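Local structure of CLIP-associating protein (Drosophila melanogaster, 4G3A) at residues L149-H157 and T191-V199; R167-G178 and D206-K217. The protein tracks microtubule plus ends and stabilises dynamic microtubules for mitotic spindle formation and kinetochore attachment, as a larger protein whose N-terminal TOG-like domain is this chain. All coordinates share one frame; numbering follows the deposited sequence.

Interaction 1 (L149-H157 and T191-V199)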
loop_
_atom_site.group_PDB
_atom_site.type_symbol
_atom_site.label_atom_id
_atom_site.label_comp_id
_atom_site.label_asym_id
_atom_site.label_seq_id
_atom_site.Cartn_x
_atom_site.Cartn_y
_atom_site.Cartn_z
ATOM N N LEU A 149 8.486 1.335 -2.519
ATOM C CA LEU A 149 9.209 0.677 -3.611
ATOM C C LEU A 149 8.688 -0.747 -3.771
ATOM O O LEU A 149 8.501 -1.219 -4.888
ATOM C CB LEU A 149 10.725 0.701 -3.381
ATOM C CG LEU A 149 11.356 2.099 -3.488
ATOM C CD1 LEU A 149 12.791 2.114 -2.984
ATOM C CD2 LEU A 149 11.273 2.655 -4.914
ATOM N N GLN A 150 8.416 -1.414 -2.654
ATOM C CA GLN A 150 7.905 -2.778 -2.702
ATOM C C GLN A 150 6.487 -2.816 -3.270
ATOM O O GLN A 150 6.115 -3.759 -3.973
ATOM C CB GLN A 150 7.965 -3.423 -1.315
ATOM C CG GLN A 150 7.530 -4.880 -1.291
ATOM C CD GLN A 150 8.490 -5.790 -2.022
ATOM O OE1 GLN A 150 8.083 -6.586 -2.880
ATOM N NE2 GLN A 150 9.776 -5.676 -1.697
ATOM N N THR A 151 5.693 -1.787 -2.972
ATOM C CA THR A 151 4.353 -1.694 -3.539
ATOM C C THR A 151 4.440 -1.632 -5.058
ATOM O O THR A 151 3.641 -2.249 -5.764
ATOM C CB THR A 151 3.607 -0.432 -3.045
ATOM O OG1 THR A 151 3.542 -0.434 -1.611
ATOM C CG2 THR A 151 2.201 -0.384 -3.629
ATOM N N ILE A 152 5.395 -0.858 -5.565
ATOM C CA ILE A 152 5.607 -0.776 -7.007
ATOM C C ILE A 152 5.965 -2.146 -7.572
ATOM O O ILE A 152 5.411 -2.593 -8.589
ATOM C CB ILE A 152 6.757 0.186 -7.347
ATOM C CG1 ILE A 152 6.379 1.627 -6.998
ATOM C CG2 ILE A 152 7.144 0.051 -8.820
ATOM C CD1 ILE A 152 7.531 2.616 -7.174
ATOM N N VAL A 153 6.893 -2.813 -6.907
ATOM C CA VAL A 153 7.334 -4.145 -7.358
ATOM C C VAL A 153 6.148 -5.112 -7.415
ATOM O O VAL A 153 5.949 -5.819 -8.416
ATOM C CB VAL A 153 8.454 -4.700 -6.463
ATOM C CG1 VAL A 153 8.632 -6.206 -6.690
ATOM C CG2 VAL A 153 9.781 -3.967 -6.750
ATOM N N ASN A 154 5.344 -5.121 -6.358
ATOM C CA ASN A 154 4.205 -6.046 -6.284
ATOM C C ASN A 154 3.172 -5.742 -7.358
ATOM O O ASN A 154 2.632 -6.651 -7.978
ATOM C CB ASN A 154 3.532 -5.999 -4.906
ATOM C CG ASN A 154 4.431 -6.492 -3.786
ATOM O OD1 ASN A 154 4.198 -6.190 -2.618
ATOM N ND2 ASN A 154 5.464 -7.246 -4.136
ATOM N N ALA A 155 2.883 -4.456 -7.561
ATOM C CA ALA A 155 1.928 -4.038 -8.582
ATOM C C ALA A 155 2.376 -4.420 -10.004
ATOM O O ALA A 155 1.569 -4.852 -10.837
ATOM C CB ALA A 155 1.697 -2.548 -8.495
ATOM N N LEU A 156 3.663 -4.254 -10.277
ATOM C CA LEU A 156 4.228 -4.661 -11.559
ATOM C C LEU A 156 4.136 -6.170 -11.727
ATOM O O LEU A 156 3.711 -6.675 -12.766
ATOM C CB LEU A 156 5.698 -4.210 -11.639
ATOM C CG LEU A 156 6.383 -4.158 -13.006
ATOM C CD1 LEU A 156 5.672 -3.179 -13.927
ATOM C CD2 LEU A 156 7.872 -3.789 -12.852
ATOM N N HIS A 157 4.544 -6.900 -10.699
ATOM C CA HIS A 157 4.498 -8.345 -10.776
ATOM C C HIS A 157 3.061 -8.828 -10.981
ATOM O O HIS A 157 2.829 -9.777 -11.711
ATOM C CB HIS A 157 5.143 -8.986 -9.544
ATOM C CG HIS A 157 6.650 -8.896 -9.545
ATOM N ND1 HIS A 157 7.375 -8.646 -10.674
ATOM C CD2 HIS A 157 7.540 -9.039 -8.527
ATOM C CE1 HIS A 157 8.674 -8.624 -10.368
ATOM N NE2 HIS A 157 8.792 -8.865 -9.083
ATOM N N THR A 191 14.511 -2.805 -6.791
ATOM C CA THR A 191 13.339 -2.356 -7.552
ATOM C C THR A 191 13.649 -2.203 -9.046
ATOM O O THR A 191 12.856 -2.599 -9.905
ATOM C CB THR A 191 12.783 -1.006 -7.013
ATOM O OG1 THR A 191 12.358 -1.165 -5.659
ATOM C CG2 THR A 191 11.614 -0.533 -7.850
ATOM N N LEU A 192 14.806 -1.621 -9.354
ATOM C CA LEU A 192 15.246 -1.501 -10.746
ATOM C C LEU A 192 15.473 -2.883 -11.358
ATOM O O LEU A 192 15.169 -3.120 -12.531
ATOM C CB LEU A 192 16.513 -0.663 -10.830
ATOM C CG LEU A 192 16.253 0.809 -10.491
ATOM C CD1 LEU A 192 17.572 1.534 -10.316
ATOM C CD2 LEU A 192 15.406 1.460 -11.584
ATOM N N VAL A 193 15.990 -3.795 -10.549
ATOM C CA VAL A 193 16.195 -5.162 -11.000
ATOM C C VAL A 193 14.851 -5.819 -11.321
ATOM O O VAL A 193 14.702 -6.447 -12.371
ATOM C CB VAL A 193 17.013 -5.988 -9.977
ATOM C CG1 VAL A 193 16.983 -7.472 -10.329
ATOM C CG2 VAL A 193 18.454 -5.485 -9.916
ATOM N N GLU A 194 13.864 -5.640 -10.443
ATOM C CA GLU A 194 12.517 -6.158 -10.686
ATOM C C GLU A 194 11.885 -5.520 -11.926
ATOM O O GLU A 194 11.206 -6.199 -12.697
ATOM C CB GLU A 194 11.602 -5.930 -9.471
ATOM C CG GLU A 194 12.168 -6.408 -8.140
ATOM C CD GLU A 194 12.351 -7.922 -8.061
ATOM O OE1 GLU A 194 11.752 -8.662 -8.875
ATOM O OE2 GLU A 194 13.099 -8.371 -7.166
ATOM N N ILE A 195 12.113 -4.219 -12.121
ATOM C CA ILE A 195 11.604 -3.528 -13.304
ATOM C C ILE A 195 12.305 -4.071 -14.560
ATOM O O ILE A 195 11.692 -4.233 -15.614
ATOM C CB ILE A 195 11.798 -2.003 -13.213
ATOM C CG1 ILE A 195 10.735 -1.375 -12.287
ATOM C CG2 ILE A 195 11.748 -1.378 -14.602
ATOM C CD1 ILE A 195 11.032 0.109 -11.937
ATOM N N TYR A 196 13.586 -4.371 -14.446
ATOM C CA TYR A 196 14.278 -4.988 -15.584
ATOM C C TYR A 196 13.563 -6.261 -16.066
ATOM O O TYR A 196 13.485 -6.526 -17.269
ATOM C CB TYR A 196 15.734 -5.289 -15.247
ATOM C CG TYR A 196 16.473 -6.022 -16.360
ATOM C CD1 TYR A 196 16.958 -5.342 -17.468
ATOM C CD2 TYR A 196 16.666 -7.391 -16.296
ATOM C CE1 TYR A 196 17.628 -6.014 -18.492
ATOM C CE2 TYR A 196 17.328 -8.073 -17.307
ATOM C CZ TYR A 196 17.805 -7.386 -18.401
ATOM O OH TYR A 196 18.460 -8.080 -19.400
ATOM N N LYS A 197 13.033 -7.044 -15.133
ATOM C CA LYS A 197 12.358 -8.282 -15.511
ATOM C C LYS A 197 11.182 -8.039 -16.451
ATOM O O LYS A 197 10.869 -8.888 -17.283
ATOM C CB LYS A 197 11.928 -9.076 -14.281
ATOM C CG LYS A 197 13.092 -9.661 -13.504
ATOM C CD LYS A 197 12.634 -10.197 -12.157
ATOM C CE LYS A 197 13.828 -10.589 -11.297
ATOM N NZ LYS A 197 13.400 -11.051 -9.949
ATOM N N HIS A 198 10.541 -6.879 -16.327
ATOM C CA HIS A 198 9.362 -6.571 -17.133
ATOM C C HIS A 198 9.722 -5.786 -18.385
ATOM O O HIS A 198 9.103 -5.940 -19.435
ATOM C CB HIS A 198 8.340 -5.778 -16.309
ATOM C CG HIS A 198 7.672 -6.588 -15.249
ATOM N ND1 HIS A 198 6.424 -7.139 -15.404
ATOM C CD2 HIS A 198 8.095 -6.964 -14.010
ATOM C CE1 HIS A 198 6.098 -7.823 -14.320
ATOM N NE2 HIS A 198 7.106 -7.725 -13.461
ATOM N N VAL A 199 10.736 -4.945 -18.259
ATOM C CA VAL A 199 11.046 -3.945 -19.269
ATOM C C VAL A 199 12.176 -4.385 -20.220
ATOM O O VAL A 199 12.189 -4.025 -21.395
ATOM C CB VAL A 199 11.360 -2.604 -18.579
ATOM C CG1 VAL A 199 12.138 -1.676 -19.485
ATOM C CG2 VAL A 199 10.061 -1.953 -18.108
#
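His157 and His198 meet through their ring nitrogens where two nearly parallel helices, 14° apart, run side by side. The polar contacts come first. ND1 of His157 lies 2.9 Å from NE2 of His198 in a hydrogen bond whose donor could be either ring. The rings meet at their edges and do not stack. The other ring nitrogen, His157 NE2, donates to Glu194 OE1 at 3.0 Å. OE1 lies in the plane of the ring, while the carboxylate plane stands nearly upright to it (84°). Lys197 NZ forms a salt bridge to the same oxygen, Glu194 OE1, at 3.1 Å, and comes from the other face of the carboxylate. Glu194 OE2 is hydrogen-bonded to Gln190 NE2.

The apolar contacts lie deeper. With chi1 at -163°, Leu156 turns CG away from its own N and sets it over the centre of the His198 ring, 3.5 Å from the centroid, as a CH-pi contact. Leu156 CD2 also packs on Ile195 CG1 at 3.8 Å. Both methyls of Val153 rest on the bent aliphatic part of Glu194. Thr191 OG1 bonds back to Ala187 O, and Leu149 CB packs against it.

The pairing joins helix 142-159 to helix 182-199 of HEAT 3, as in a stacked helical-repeat array. Bonds at both nitrogens fix the rotation of the His157 ring, and two donors grip Glu194 OE1 from opposite faces.

Interaction 2 (R167-G178 and D206-K217)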
loop_
_atom_site.group_PDB
_atom_site.type_symbol
_atom_site.label_atom_id
_atom_site.label_comp_id
_atom_site.label_asym_id
_atom_site.label_seq_id
_atom_site.Cartn_x
_atom_site.Cartn_y
_atom_site.Cartn_z
ATOM N N ARG A 167 8.112 3.823 -16.784
ATOM C CA ARG A 167 9.141 4.665 -17.394
ATOM C C ARG A 167 9.353 5.956 -16.592
ATOM O O ARG A 167 10.485 6.327 -16.288
ATOM C CB ARG A 167 8.796 5.003 -18.844
ATOM C CG ARG A 167 9.385 6.330 -19.299
ATOM C CD ARG A 167 9.207 6.563 -20.788
ATOM N NE ARG A 167 10.242 5.894 -21.575
ATOM C CZ ARG A 167 11.475 6.364 -21.737
ATOM N NH1 ARG A 167 11.834 7.503 -21.158
ATOM N NH2 ARG A 167 12.352 5.695 -22.473
ATOM N N VAL A 168 8.252 6.627 -16.249
ATOM C CA VAL A 168 8.312 7.894 -15.523
ATOM C C VAL A 168 8.774 7.694 -14.073
ATOM O O VAL A 168 9.184 8.642 -13.406
ATOM C CB VAL A 168 6.952 8.634 -15.580
ATOM C CG1 VAL A 168 5.992 8.084 -14.543
ATOM C CG2 VAL A 168 7.143 10.129 -15.422
ATOM N N TYR A 169 8.748 6.451 -13.605
ATOM C CA TYR A 169 9.269 6.115 -12.274
ATOM C C TYR A 169 10.787 5.933 -12.162
ATOM O O TYR A 169 11.353 5.964 -11.055
ATOM C CB TYR A 169 8.588 4.862 -11.766
ATOM C CG TYR A 169 7.198 5.137 -11.293
ATOM C CD1 TYR A 169 6.948 5.398 -9.962
ATOM C CD2 TYR A 169 6.134 5.158 -12.180
ATOM C CE1 TYR A 169 5.682 5.657 -9.523
ATOM C CE2 TYR A 169 4.852 5.415 -11.745
ATOM C CZ TYR A 169 4.633 5.669 -10.417
ATOM O OH TYR A 169 3.355 5.935 -9.964
ATOM N N ILE A 170 11.457 5.745 -13.290
ATOM C CA ILE A 170 12.895 5.494 -13.216
ATOM C C ILE A 170 13.665 6.623 -12.522
ATOM O O ILE A 170 14.489 6.355 -11.648
ATOM C CB ILE A 170 13.509 5.140 -14.578
ATOM C CG1 ILE A 170 12.693 4.019 -15.223
ATOM C CG2 ILE A 170 14.963 4.707 -14.398
ATOM C CD1 ILE A 170 12.484 2.841 -14.294
ATOM N N PRO A 171 13.380 7.892 -12.875
ATOM C CA PRO A 171 14.206 8.908 -12.203
ATOM C C PRO A 171 13.954 9.008 -10.682
ATOM O O PRO A 171 14.927 9.052 -9.927
ATOM C CB PRO A 171 13.867 10.204 -12.958
ATOM C CG PRO A 171 13.374 9.742 -14.296
ATOM C CD PRO A 171 12.639 8.446 -14.022
ATOM N N PRO A 172 12.683 9.023 -10.226
ATOM C CA PRO A 172 12.558 9.016 -8.764
ATOM C C PRO A 172 13.130 7.771 -8.082
ATOM O O PRO A 172 13.697 7.907 -6.999
ATOM C CB PRO A 172 11.043 9.116 -8.524
ATOM C CG PRO A 172 10.404 8.899 -9.843
ATOM C CD PRO A 172 11.394 9.278 -10.887
ATOM N N VAL A 173 12.981 6.585 -8.671
ATOM C CA VAL A 173 13.598 5.404 -8.066
ATOM C C VAL A 173 15.130 5.565 -8.050
ATOM O O VAL A 173 15.804 5.232 -7.072
ATOM C CB VAL A 173 13.210 4.113 -8.809
ATOM C CG1 VAL A 173 14.076 2.935 -8.331
ATOM C CG2 VAL A 173 11.725 3.827 -8.618
ATOM N N CYS A 174 15.684 6.091 -9.132
ATOM C CA CYS A 174 17.129 6.314 -9.171
ATOM C C CYS A 174 17.573 7.306 -8.090
ATOM O O CYS A 174 18.619 7.128 -7.482
ATOM C CB CYS A 174 17.576 6.759 -10.559
ATOM S SG CYS A 174 17.621 5.410 -11.785
ATOM N N ALA A 175 16.764 8.336 -7.837
ATOM C CA ALA A 175 17.061 9.276 -6.759
ATOM C C ALA A 175 17.210 8.564 -5.421
ATOM O O ALA A 175 18.018 8.968 -4.589
ATOM C CB ALA A 175 15.981 10.358 -6.668
ATOM N N LEU A 176 16.421 7.514 -5.206
ATOM C CA LEU A 176 16.516 6.751 -3.962
ATOM C C LEU A 176 17.777 5.891 -3.824
ATOM O O LEU A 176 18.068 5.393 -2.732
ATOM C CB LEU A 176 15.252 5.914 -3.731
ATOM C CG LEU A 176 13.998 6.755 -3.432
ATOM C CD1 LEU A 176 12.853 5.862 -3.000
ATOM C CD2 LEU A 176 14.285 7.797 -2.363
ATOM N N LEU A 177 18.523 5.708 -4.922
ATOM C CA LEU A 177 19.839 5.072 -4.834
ATOM C C LEU A 177 20.770 5.855 -3.909
ATOM O O LEU A 177 21.640 5.273 -3.270
ATOM C CB LEU A 177 20.493 4.930 -6.223
ATOM C CG LEU A 177 19.822 3.938 -7.178
ATOM C CD1 LEU A 177 20.416 4.028 -8.586
ATOM C CD2 LEU A 177 19.944 2.518 -6.645
ATOM N N GLY A 178 20.582 7.171 -3.840
ATOM C CA GLY A 178 21.356 8.007 -2.937
ATOM C C GLY A 178 20.625 8.379 -1.650
ATOM O O GLY A 178 20.927 9.397 -1.024
ATOM N N ASP A 206 18.538 3.732 -20.792
ATOM C CA ASP A 206 17.710 4.646 -20.016
ATOM C C ASP A 206 18.462 5.101 -18.780
ATOM O O ASP A 206 18.460 6.281 -18.431
ATOM C CB ASP A 206 16.428 3.949 -19.561
ATOM C CG ASP A 206 15.326 4.002 -20.598
ATOM O OD1 ASP A 206 15.503 4.691 -21.628
ATOM O OD2 ASP A 206 14.280 3.357 -20.371
ATOM N N LEU A 207 19.076 4.146 -18.091
ATOM C CA LEU A 207 19.825 4.464 -16.888
ATOM C C LEU A 207 21.114 5.174 -17.256
ATOM O O LEU A 207 21.615 5.999 -16.501
ATOM C CB LEU A 207 20.110 3.208 -16.063
ATOM C CG LEU A 207 18.885 2.430 -15.587
ATOM C CD1 LEU A 207 19.305 1.038 -15.113
ATOM C CD2 LEU A 207 18.132 3.194 -14.482
ATOM N N ARG A 208 21.657 4.869 -18.426
ATOM C CA ARG A 208 22.933 5.470 -18.779
ATOM C C ARG A 208 22.800 6.982 -18.992
ATOM O O ARG A 208 23.761 7.724 -18.794
ATOM C CB ARG A 208 23.536 4.793 -20.007
ATOM C CG ARG A 208 25.034 4.999 -20.116
ATOM C CD ARG A 208 25.555 4.398 -21.386
ATOM N NE ARG A 208 26.944 4.765 -21.636
ATOM C CZ ARG A 208 27.972 3.930 -21.518
ATOM N NH1 ARG A 208 27.768 2.672 -21.141
ATOM N NH2 ARG A 208 29.201 4.354 -21.781
ATOM N N ARG A 209 21.607 7.428 -19.381
ATOM C CA ARG A 209 21.311 8.856 -19.535
ATOM C C ARG A 209 21.017 9.518 -18.181
ATOM O O ARG A 209 20.988 10.741 -18.061
ATOM C CB ARG A 209 20.112 9.056 -20.469
ATOM C CG ARG A 209 18.773 8.813 -19.779
ATOM C CD ARG A 209 17.564 8.931 -20.710
ATOM N NE ARG A 209 17.213 10.317 -21.015
ATOM C CZ ARG A 209 16.757 11.195 -20.124
ATOM N NH1 ARG A 209 16.605 10.846 -18.852
ATOM N NH2 ARG A 209 16.460 12.430 -20.504
HETATM N N MSE A 210 20.792 8.697 -17.166
HETATM C CA MSE A 210 20.493 9.187 -15.830
HETATM C C MSE A 210 21.783 9.705 -15.208
HETATM O O MSE A 210 22.474 8.968 -14.510
HETATM C CB MSE A 210 19.934 8.045 -14.975
HETATM C CG MSE A 210 18.742 8.395 -14.118
HETATM SE SE MSE A 210 17.139 8.743 -15.158
HETATM C CE MSE A 210 16.877 7.017 -15.944
ATOM N N ASP A 211 22.112 10.971 -15.457
ATOM C CA ASP A 211 23.341 11.551 -14.913
ATOM C C ASP A 211 23.335 11.536 -13.382
ATOM O O ASP A 211 24.369 11.721 -12.741
ATOM C CB ASP A 211 23.583 12.961 -15.460
ATOM C CG ASP A 211 22.411 13.894 -15.231
ATOM O OD1 ASP A 211 21.371 13.446 -14.703
ATOM O OD2 ASP A 211 22.536 15.082 -15.588
ATOM N N ASP A 212 22.158 11.314 -12.812
ATOM C CA ASP A 212 22.031 10.984 -11.403
ATOM C C ASP A 212 22.908 9.778 -11.045
ATOM O O ASP A 212 23.884 9.912 -10.300
ATOM C CB ASP A 212 20.564 10.651 -11.095
ATOM C CG ASP A 212 20.275 10.539 -9.601
ATOM O OD1 ASP A 212 19.745 11.515 -9.019
ATOM O OD2 ASP A 212 20.555 9.470 -9.016
ATOM N N VAL A 213 22.570 8.619 -11.618
ATOM C CA VAL A 213 23.208 7.329 -11.326
ATOM C C VAL A 213 24.721 7.305 -11.569
ATOM O O VAL A 213 25.181 7.379 -12.714
ATOM C CB VAL A 213 22.584 6.208 -12.176
ATOM C CG1 VAL A 213 23.250 4.878 -11.883
ATOM C CG2 VAL A 213 21.080 6.129 -11.940
ATOM N N PRO A 214 25.506 7.174 -10.489
ATOM C CA PRO A 214 26.965 7.113 -10.629
ATOM C C PRO A 214 27.356 5.928 -11.508
ATOM O O PRO A 214 26.655 4.914 -11.492
ATOM C CB PRO A 214 27.447 6.884 -9.192
ATOM C CG PRO A 214 26.335 7.403 -8.327
ATOM C CD PRO A 214 25.075 7.083 -9.083
ATOM N N ALA A 215 28.447 6.058 -12.259
ATOM C CA ALA A 215 28.891 4.990 -13.150
ATOM C C ALA A 215 29.030 3.682 -12.381
ATOM O O ALA A 215 28.722 2.611 -12.893
ATOM C CB ALA A 215 30.218 5.361 -13.814
ATOM N N SER A 216 29.504 3.775 -11.146
ATOM C CA SER A 216 29.726 2.589 -10.333
ATOM C C SER A 216 28.419 1.815 -10.085
ATOM O O SER A 216 28.411 0.579 -10.017
ATOM C CB SER A 216 30.377 2.988 -9.010
ATOM O OG SER A 216 29.581 3.956 -8.346
ATOM N N LYS A 217 27.311 2.536 -9.954
ATOM C CA LYS A 217 26.028 1.874 -9.735
ATOM C C LYS A 217 25.410 1.404 -11.044
ATOM O O LYS A 217 24.730 0.383 -11.079
ATOM C CB LYS A 217 25.066 2.768 -8.948
ATOM C CG LYS A 217 25.500 2.936 -7.500
ATOM C CD LYS A 217 24.501 3.726 -6.685
ATOM C CE LYS A 217 24.958 3.826 -5.233
ATOM N NZ LYS A 217 24.191 4.856 -4.468
HETATM O O HOH W 1 16.754 10.997 -10.572
#
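Cys174 SG packs between two methyls, Leu207 CD2 and Val213 CG2, each 3.5 Å away. The same Leu207 CD2 also touches Ile170 CG2. Met210, a selenomethionine here, bends at chi2 and chi3 (69° and 64°), which folds its end back onto Ile170 and Pro171. Its CE presses on Ile170 CG2 at 3.4 Å, tighter than usual for two carbons, and its SE lies against Pro171 CG. Farther along, Leu177 CD1 meets Val213 CG2 at 4.0 Å.

In this all-helical TOG-like domain, the contact joins helix 170-175 of HEAT 3 and its flanks to helix 203-208, the turn after it and the start of helix 215-229. An inverse gamma turn centred on Met210 shapes that turn, and Pro214 at the N-cap position leads into the last helix.

Polar contacts lie at the two ends of the apolar strip. An extended Lys217 donates from NZ to Leu177 O at 2.8 Å, approaching from above the carbonyl plane. At the other end, Arg167 NH2 and Asp206 OD1 form a long salt bridge of 3.4 Å, with their flat groups nearly perpendicular. Between them, a water bound to Pro171 O reaches Asp212 OD1 only weakly. Behind the short helix, Ile170 rests on Ile195 and Leu177 on Ile189, both from helix 182-199.

How the interactions relate
Both interactions share the C-terminal part of the helical array, and their centres are 15 Å apart. Interaction 1 is the more buried and lies closer to the centre of the chain. Interaction 2 is partly buried, farther out, with several exposed residues. Helix 170-175 connects them. Its Val173 packs on Leu149 and Leu192, and nearby Leu176 packs on Leu149. The short helix thus touches both helices of interaction 1, while residues 206-217 meet it in interaction 2. The chemistry also differs. Interaction 1 carries a chain of histidine and carboxylate bonds beside its apolar packing, whereas interaction 2 centres on methyl, sulfur and selenium contacts and keeps its direct polar bonds at its margins.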